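Local coordinates for protein 361aa long hypothetical D-aminopeptidase (Pyrococcus horikoshii, PDB 2DRH) that is of uncharacterised function but is probably an aminopeptidase of the peptidase S58 family, at residues A107-L112 against V129-V133. Sequence-based numbering, arbitrary orientation.
Sequences AVEGLL and VNPLV
L111 and V108 on helix 104-118 pack against P131 and V133, in a beta-alpha-beta unit made of strand 96-100, this helix and strand 132-136. The two strands are parallel neighbours in a mixed sheet, and the helix lies over them. No hydrogen bond joins the two segments; the side chains that meet are all apolar, and the contact is buried.

L111 points one methyl at the proline. Its CG is anti to the backbone N (chi1 178°), which extends the branched end of the side chain toward P131. L111 CD2 then sits 3.4 Å from P131 CB, tighter than a usual carbon contact. The two side chains meet at a slant. Two residues after the proline, V133 divides its two methyls among three helix residues. V133 CG1 meets A107 CB at 3.7 Å. V133 CG2 faces V108 CG2 at 4.0 Å and L111 CD2 at 4.2 Å. V108 and V133 cross at nearly a right angle, while V108 CG1 approaches P131 CG more loosely, at 4.3 Å.

A107 and L111 also touch I97 of strand 96-100, and L111 reaches I158 of helix 151-160. E109 makes a salt bridge to R147 of the second subunit.

One turn after V108, L112 runs past V129 in the opposite direction, and L112 CD2 comes to 3.5 Å from V129 CG1.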
loop_
_atom_site.group_PDB
_atom_site.type_symbol
_atom_site.label_atom_id
_atom_site.label_comp_id
_atom_site.label_asym_id
_atom_site.label_seq_id
_atom_site.Cartn_x
_atom_site.Cartn_y
_atom_site.Cartn_z
ATOM N N ALA A 107 -25.577 -2.436 -10.147
ATOM C CA ALA A 107 -25.499 -3.114 -8.859
ATOM C C ALA A 107 -25.497 -2.095 -7.732
ATOM O O ALA A 107 -26.174 -2.272 -6.723
ATOM C CB ALA A 107 -24.242 -3.980 -8.797
ATOM N N VAL A 108 -24.728 -1.027 -7.906
ATOM C CA VAL A 108 -24.673 0.030 -6.911
ATOM C C VAL A 108 -26.067 0.650 -6.755
ATOM O O VAL A 108 -26.542 0.876 -5.634
ATOM C CB VAL A 108 -23.663 1.124 -7.323
ATOM C CG1 VAL A 108 -23.889 2.401 -6.509
ATOM C CG2 VAL A 108 -22.245 0.613 -7.113
ATOM N N GLU A 109 -26.724 0.916 -7.877
ATOM C CA GLU A 109 -28.056 1.503 -7.834
ATOM C C GLU A 109 -29.011 0.612 -7.035
ATOM O O GLU A 109 -29.705 1.086 -6.140
ATOM C CB GLU A 109 -28.590 1.699 -9.250
ATOM C CG GLU A 109 -27.839 2.745 -10.065
ATOM C CD GLU A 109 -28.218 4.168 -9.692
ATOM O OE1 GLU A 109 -28.232 4.488 -8.486
ATOM O OE2 GLU A 109 -28.492 4.973 -10.608
ATOM N N GLY A 110 -29.035 -0.678 -7.364
ATOM C CA GLY A 110 -29.913 -1.606 -6.673
ATOM C C GLY A 110 -29.572 -1.760 -5.207
ATOM O O GLY A 110 -30.452 -1.766 -4.346
ATOM N N LEU A 111 -28.283 -1.899 -4.921
ATOM C CA LEU A 111 -27.817 -2.040 -3.554
ATOM C C LEU A 111 -28.278 -0.837 -2.734
ATOM O O LEU A 111 -28.778 -0.983 -1.608
ATOM C CB LEU A 111 -26.289 -2.146 -3.535
ATOM C CG LEU A 111 -25.614 -2.263 -2.172
ATOM C CD1 LEU A 111 -26.264 -3.387 -1.362
ATOM C CD2 LEU A 111 -24.132 -2.527 -2.369
ATOM N N LEU A 112 -28.106 0.357 -3.287
ATOM C CA LEU A 112 -28.535 1.559 -2.583
ATOM C C LEU A 112 -30.048 1.529 -2.380
ATOM O O LEU A 112 -30.550 2.027 -1.371
ATOM C CB LEU A 112 -28.138 2.818 -3.353
ATOM C CG LEU A 112 -26.654 3.194 -3.341
ATOM C CD1 LEU A 112 -26.448 4.457 -4.159
ATOM C CD2 LEU A 112 -26.187 3.409 -1.906
ATOM N N VAL A 129 -23.155 6.005 2.597
ATOM C CA VAL A 129 -22.886 4.580 2.702
ATOM C C VAL A 129 -21.906 4.096 1.646
ATOM O O VAL A 129 -21.872 4.610 0.527
ATOM C CB VAL A 129 -24.196 3.766 2.604
ATOM C CG1 VAL A 129 -24.888 4.048 1.283
ATOM C CG2 VAL A 129 -23.902 2.288 2.762
ATOM N N ASN A 130 -21.120 3.090 2.017
ATOM C CA ASN A 130 -20.106 2.524 1.140
ATOM C C ASN A 130 -20.509 1.177 0.532
ATOM O O ASN A 130 -20.179 0.118 1.062
ATOM C CB ASN A 130 -18.799 2.386 1.922
ATOM C CG ASN A 130 -17.643 1.926 1.056
ATOM O OD1 ASN A 130 -17.409 2.461 -0.034
ATOM N ND2 ASN A 130 -16.907 0.937 1.538
ATOM N N PRO A 131 -21.238 1.204 -0.594
ATOM C CA PRO A 131 -21.656 -0.044 -1.233
ATOM C C PRO A 131 -20.461 -0.859 -1.705
ATOM O O PRO A 131 -19.515 -0.317 -2.281
ATOM C CB PRO A 131 -22.536 0.437 -2.385
ATOM C CG PRO A 131 -21.971 1.782 -2.710
ATOM C CD PRO A 131 -21.737 2.367 -1.348
ATOM N N LEU A 132 -20.510 -2.162 -1.456
ATOM C CA LEU A 132 -19.429 -3.057 -1.843
ATOM C C LEU A 132 -19.867 -3.959 -2.985
ATOM O O LEU A 132 -20.739 -4.818 -2.821
ATOM C CB LEU A 132 -19.000 -3.894 -0.641
ATOM C CG LEU A 132 -17.843 -4.883 -0.778
ATOM C CD1 LEU A 132 -16.574 -4.186 -1.283
ATOM C CD2 LEU A 132 -17.601 -5.502 0.599
ATOM N N VAL A 133 -19.240 -3.755 -4.141
ATOM C CA VAL A 133 -19.547 -4.499 -5.352
ATOM C C VAL A 133 -18.270 -4.950 -6.046
ATOM O O VAL A 133 -17.346 -4.153 -6.236
ATOM C CB VAL A 133 -20.337 -3.614 -6.338
ATOM C CG1 VAL A 133 -20.737 -4.414 -7.569
ATOM C CG2 VAL A 133 -21.560 -3.026 -5.645
#